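Local coordinates for eukaryotic initiation factor 4F subunit p150 (Saccharomyces cerevisiae, PDB 2VSO), which scaffolds the cap-binding eIF4F complex on mRNA, where translation initiation machinery assembles, this chain being its eIF4A-binding middle domain, at residues Lys39-Leu44 / Glu58-Ile62; Leu129-His134 / Leu188-Met193. One frame throughout, in Å; residues are numbered along the deposited sequence.

Contact 1 (Lys39-Leu44 / Glu58-Ile62); sequences KMKSLL and EILAI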
loop_
_atom_site.group_PDB
_atom_site.type_symbol
_atom_site.label_atom_id
_atom_site.label_comp_id
_atom_site.label_asym_id
_atom_site.label_seq_id
_atom_site.Cartn_x
_atom_site.Cartn_y
_atom_site.Cartn_z
ATOM N N LYS C 39 10.584 -17.626 19.570
ATOM C CA LYS C 39 11.760 -17.103 18.891
ATOM C C LYS C 39 11.514 -16.975 17.413
ATOM O O LYS C 39 12.050 -16.069 16.773
ATOM C CB LYS C 39 12.993 -17.955 19.144
ATOM C CG LYS C 39 13.663 -17.609 20.463
ATOM C CD LYS C 39 14.448 -18.772 21.043
ATOM C CE LYS C 39 14.903 -18.441 22.452
ATOM N NZ LYS C 39 15.770 -19.508 23.017
ATOM N N MET C 40 10.690 -17.867 16.869
ATOM C CA MET C 40 10.391 -17.834 15.441
ATOM C C MET C 40 9.427 -16.712 15.066
ATOM O O MET C 40 9.594 -16.089 14.022
ATOM C CB MET C 40 9.859 -19.175 14.951
ATOM C CG MET C 40 10.934 -20.201 14.669
ATOM S SD MET C 40 12.068 -19.694 13.376
ATOM C CE MET C 40 11.006 -19.766 11.930
ATOM N N LYS C 41 8.419 -16.461 15.898
ATOM C CA LYS C 41 7.560 -15.298 15.692
ATOM C C LYS C 41 8.425 -14.056 15.654
ATOM O O LYS C 41 8.308 -13.216 14.762
ATOM C CB LYS C 41 6.530 -15.140 16.813
ATOM C CG LYS C 41 5.200 -15.810 16.534
ATOM C CD LYS C 41 4.201 -15.507 17.644
ATOM C CE LYS C 41 2.970 -16.401 17.547
ATOM N NZ LYS C 41 3.352 -17.830 17.320
ATOM N N SER C 42 9.296 -13.946 16.643
ATOM C CA SER C 42 10.159 -12.785 16.771
ATOM C C SER C 42 11.079 -12.674 15.566
ATOM O O SER C 42 11.269 -11.592 15.022
ATOM C CB SER C 42 10.970 -12.861 18.068
ATOM O OG SER C 42 11.536 -11.596 18.398
ATOM N N LEU C 43 11.640 -13.791 15.130
ATOM C CA LEU C 43 12.543 -13.739 14.000
ATOM C C LEU C 43 11.827 -13.505 12.666
ATOM O O LEU C 43 12.381 -12.879 11.770
ATOM C CB LEU C 43 13.404 -14.989 13.949
ATOM C CG LEU C 43 14.446 -15.003 15.064
ATOM C CD1 LEU C 43 15.065 -16.385 15.229
ATOM C CD2 LEU C 43 15.507 -13.965 14.774
ATOM N N LEU C 44 10.601 -13.985 12.534
ATOM C CA LEU C 44 9.868 -13.793 11.290
ATOM C C LEU C 44 9.283 -12.369 11.182
ATOM O O LEU C 44 9.133 -11.837 10.083
ATOM C CB LEU C 44 8.789 -14.857 11.138
ATOM C CG LEU C 44 9.346 -16.222 10.723
ATOM C CD1 LEU C 44 8.227 -17.209 10.466
ATOM C CD2 LEU C 44 10.238 -16.111 9.493
ATOM N N GLU C 58 19.924 -16.400 12.086
ATOM C CA GLU C 58 19.400 -16.806 13.378
ATOM C C GLU C 58 18.296 -17.852 13.248
ATOM O O GLU C 58 18.205 -18.771 14.057
ATOM C CB GLU C 58 18.950 -15.590 14.181
ATOM C CG GLU C 58 20.055 -14.551 14.301
ATOM C CD GLU C 58 20.012 -13.794 15.605
ATOM O OE1 GLU C 58 21.013 -13.117 15.925
ATOM O OE2 GLU C 58 18.983 -13.884 16.309
ATOM N N ILE C 59 17.470 -17.733 12.218
ATOM C CA ILE C 59 16.443 -18.736 11.959
ATOM C C ILE C 59 17.069 -20.084 11.567
ATOM O O ILE C 59 16.468 -21.144 11.753
ATOM C CB ILE C 59 15.467 -18.260 10.873
ATOM C CG1 ILE C 59 14.622 -17.104 11.417
ATOM C CG2 ILE C 59 14.583 -19.421 10.361
ATOM C CD1 ILE C 59 13.795 -16.408 10.363
ATOM N N LEU C 60 18.285 -20.043 11.034
ATOM C CA LEU C 60 18.968 -21.265 10.620
ATOM C C LEU C 60 19.644 -21.977 11.811
ATOM O O LEU C 60 19.868 -23.189 11.774
ATOM C CB LEU C 60 19.968 -20.962 9.496
ATOM C CG LEU C 60 21.048 -21.991 9.165
ATOM C CD1 LEU C 60 20.453 -23.240 8.553
ATOM C CD2 LEU C 60 22.081 -21.368 8.235
ATOM N N ALA C 61 19.963 -21.222 12.864
ATOM C CA ALA C 61 20.520 -21.805 14.081
ATOM C C ALA C 61 19.422 -22.514 14.850
ATOM O O ALA C 61 19.674 -23.477 15.577
ATOM C CB ALA C 61 21.166 -20.738 14.954
ATOM N N ILE C 62 18.200 -22.018 14.703
ATOM C CA ILE C 62 17.054 -22.653 15.333
ATOM C C ILE C 62 16.729 -23.916 14.556
ATOM O O ILE C 62 16.427 -24.953 15.144
ATOM C CB ILE C 62 15.842 -21.698 15.382
ATOM C CG1 ILE C 62 16.101 -20.568 16.370
ATOM C CG2 ILE C 62 14.582 -22.420 15.783
ATOM C CD1 ILE C 62 14.870 -19.763 16.680
#

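Contact 2 (Leu129-His134 / Leu188-Met193); sequences LVARCH and LLTGKM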
loop_
_atom_site.group_PDB
_atom_site.type_symbol
_atom_site.label_atom_id
_atom_site.label_comp_id
_atom_site.label_asym_id
_atom_site.label_seq_id
_atom_site.Cartn_x
_atom_site.Cartn_y
_atom_site.Cartn_z
ATOM N N LEU C 129 9.975 -29.036 2.435
ATOM C CA LEU C 129 9.200 -27.998 1.754
ATOM C C LEU C 129 8.000 -28.587 1.010
ATOM O O LEU C 129 6.864 -28.147 1.190
ATOM C CB LEU C 129 10.074 -27.199 0.779
ATOM C CG LEU C 129 11.242 -26.408 1.362
ATOM C CD1 LEU C 129 11.995 -25.685 0.262
ATOM C CD2 LEU C 129 10.767 -25.437 2.410
ATOM N N VAL C 130 8.253 -29.578 0.167
ATOM C CA VAL C 130 7.172 -30.227 -0.569
ATOM C C VAL C 130 6.093 -30.767 0.370
ATOM O O VAL C 130 4.915 -30.444 0.219
ATOM C CB VAL C 130 7.685 -31.381 -1.455
ATOM C CG1 VAL C 130 6.692 -31.668 -2.568
ATOM C CG2 VAL C 130 9.050 -31.040 -2.033
ATOM N N ALA C 131 6.505 -31.579 1.340
ATOM C CA ALA C 131 5.578 -32.224 2.276
ATOM C C ALA C 131 4.686 -31.203 2.952
ATOM O O ALA C 131 3.511 -31.462 3.216
ATOM C CB ALA C 131 6.349 -33.051 3.342
ATOM N N ARG C 132 5.255 -30.039 3.233
ATOM C CA ARG C 132 4.503 -28.970 3.870
ATOM C C ARG C 132 3.579 -28.193 2.921
ATOM O O ARG C 132 2.600 -27.610 3.386
ATOM C CB ARG C 132 5.446 -28.027 4.622
ATOM C CG ARG C 132 4.783 -26.809 5.197
ATOM C CD ARG C 132 3.700 -27.190 6.160
ATOM N NE ARG C 132 4.226 -27.943 7.288
ATOM C CZ ARG C 132 3.461 -28.616 8.139
ATOM N NH1 ARG C 132 2.147 -28.620 7.974
ATOM N NH2 ARG C 132 4.005 -29.288 9.145
ATOM N N CYS C 133 3.853 -28.177 1.614
ATOM C CA CYS C 133 2.913 -27.478 0.708
ATOM C C CYS C 133 1.707 -28.371 0.562
ATOM O O CYS C 133 0.572 -27.907 0.579
ATOM C CB CYS C 133 3.476 -27.176 -0.696
ATOM S SG CYS C 133 5.037 -26.297 -0.771
ATOM N N HIS C 134 1.980 -29.663 0.412
ATOM C CA HIS C 134 0.944 -30.684 0.306
ATOM C C HIS C 134 0.021 -30.638 1.503
ATOM O O HIS C 134 -1.199 -30.679 1.368
ATOM C CB HIS C 134 1.572 -32.062 0.211
ATOM C CG HIS C 134 2.017 -32.437 -1.169
ATOM N ND1 HIS C 134 1.172 -32.394 -2.260
ATOM C CD2 HIS C 134 3.202 -32.887 -1.631
ATOM C CE1 HIS C 134 1.828 -32.789 -3.336
ATOM N NE2 HIS C 134 3.062 -33.101 -2.981
ATOM N N LEU C 188 13.165 -24.712 -5.496
ATOM C CA LEU C 188 12.973 -25.360 -4.214
ATOM C C LEU C 188 11.727 -26.259 -4.238
ATOM O O LEU C 188 11.340 -26.845 -3.224
ATOM C CB LEU C 188 12.854 -24.327 -3.098
ATOM C CG LEU C 188 13.980 -23.308 -2.948
ATOM C CD1 LEU C 188 13.796 -22.448 -1.693
ATOM C CD2 LEU C 188 15.304 -24.011 -2.905
ATOM N N LEU C 189 11.115 -26.371 -5.411
ATOM C CA LEU C 189 9.988 -27.269 -5.635
ATOM C C LEU C 189 10.019 -27.758 -7.075
ATOM O O LEU C 189 10.521 -27.069 -7.966
ATOM C CB LEU C 189 8.645 -26.580 -5.375
ATOM C CG LEU C 189 8.176 -26.200 -3.970
ATOM C CD1 LEU C 189 6.903 -25.367 -4.035
ATOM C CD2 LEU C 189 7.934 -27.431 -3.142
ATOM N N THR C 190 9.468 -28.946 -7.297
ATOM C CA THR C 190 9.389 -29.524 -8.628
ATOM C C THR C 190 8.091 -29.082 -9.289
ATOM O O THR C 190 7.232 -28.477 -8.644
ATOM C CB THR C 190 9.445 -31.074 -8.593
ATOM O OG1 THR C 190 8.262 -31.592 -7.965
ATOM C CG2 THR C 190 10.671 -31.547 -7.831
ATOM N N GLY C 191 7.951 -29.395 -10.574
ATOM C CA GLY C 191 6.766 -29.035 -11.325
ATOM C C GLY C 191 5.504 -29.711 -10.827
ATOM O O GLY C 191 4.415 -29.166 -10.982
ATOM N N LYS C 192 5.636 -30.893 -10.228
ATOM C CA LYS C 192 4.463 -31.669 -9.835
ATOM C C LYS C 192 3.560 -30.871 -8.905
ATOM O O LYS C 192 2.339 -31.018 -8.942
ATOM C CB LYS C 192 4.855 -33.009 -9.196
ATOM C CG LYS C 192 5.110 -32.966 -7.690
ATOM C CD LYS C 192 5.227 -34.375 -7.105
ATOM C CE LYS C 192 5.595 -34.354 -5.624
ATOM N NZ LYS C 192 5.665 -35.728 -5.041
ATOM N N MET C 193 4.160 -30.016 -8.084
ATOM C CA MET C 193 3.386 -29.196 -7.157
ATOM C C MET C 193 2.847 -27.932 -7.842
ATOM O O MET C 193 1.832 -27.369 -7.428
ATOM C CB MET C 193 4.216 -28.841 -5.922
ATOM C CG MET C 193 3.448 -28.049 -4.875
ATOM S SD MET C 193 2.326 -29.009 -3.829
ATOM C CE MET C 193 3.517 -29.930 -2.856
#

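Contact 1 (Lys39-Leu44 / Glu58-Ile62)
Leu43 and Ile59 mark the tight part of the antiparallel pair of helices 33-45 and 52-64 in the MIF4G domain, the first two of the modelled chain, which packs densely within and thins toward its solvent side. The axes of the two short segments approach to 10.5 Å at 158°. The two side chains run alongside each other, pointing opposite ways, which lays Leu43 CB 3.5 Å from Ile59 CG1. Beside them Leu43 and Ile62 meet tip to tip, CD1 to CD1 at 3.7 Å. Met40, bent at both chi2 (-62°) and chi3 (-69°), curls its sulfur and methyl across Ile59 CG2, while Leu44 CD2 comes crosswise to Ile59 CD1 at 3.7 Å. The outer side is sparser. Lys39 lends only its CB, 3.6 Å from Ile62 CD1, before its extended chain leads off; Glu58 crosses Leu43 CD2 with its OE2 3.8 Å away, while its OE1 turns outside the pair to a salt bridge with a basic side chain of another protein's chain. On the buried side the pair rests on two further helices: helix 73-88 receives Met40 and Ile62 through Val78, and helix 93-106 receives Leu44 and Ile59 through Leu99.

Contact 2 (Leu129-His134 / Leu188-Met193)
Within the all-helical, HEAT-like array of the MIF4G domain, this contact joins the middle of helix 122-139 to the turn after helix 163-185 and the first turn of helix 191-206. It illustrates how a short connection between helices can be packed against a third helix largely by apolar side chains. His134 and Met193 meet at one end. The methionine chain leaves with CG anti to the backbone N (chi1 -177°), then bends at chi2 and chi3, bringing its methyl over one face of the imidazole and its sulfur 4.0 Å from the ring centroid, 20° off the normal, a sulfur-aromatic contact combined with CH-pi packing. Lys192 comes to the ring's edge instead, CE 3.9 Å from His134 NE2 and in the ring plane; its charged end, Lys192 NZ, 4.2 Å from His134 NE2, would probably make protonation of the ring less favourable. With an alanine here instead of His134, the methionine methyl would probably lose the flat surface it lies on and keep the valine and cysteine beside it, leaving that end freer to turn. Those two contacts are to Val130 CG1 at 3.6 Å and Cys133 CB at 3.5 Å from Met193 CE, so three residues of one helix surround the methyl. Farther along, Leu189 turns both branches inward: CD1 and CD2 each lie 3.9 Å from Cys133 SG, and CD2 also reaches Val130. Helix 163-185 supports this leucine through Ile180 and Leu183, while Phe83 of helix 73-88 packs on Leu129 and Cys133. Leu129 is turned toward the connection, where Cys100 of helix 93-106 touches both it and Leu188. There Leu129 CD1 lies 3.7 Å from Leu188 CB and equally near the carbonyl oxygen of that residue.

In the fold
The two contacts hold different elements of one MIF4G domain, with centres 22 Å apart and nearest atoms about 11 Å. Contact 1 lies about 19 Å from the centre of the chain and pairs two helices close in sequence; contact 2 lies about 9 Å from it and joins parts of the chain more than fifty residues apart. Both are largely buried, yet their chemistry differs: contact 1 is aliphatic packing with one methionine, whereas contact 2 adds an imidazole face, with a methionine sulfur over it, and a cysteine. Contact 1 borders the chain of another protein, which does not touch contact 2. Helices 73-88 and 93-106 pack on both, linking them through shared neighbours.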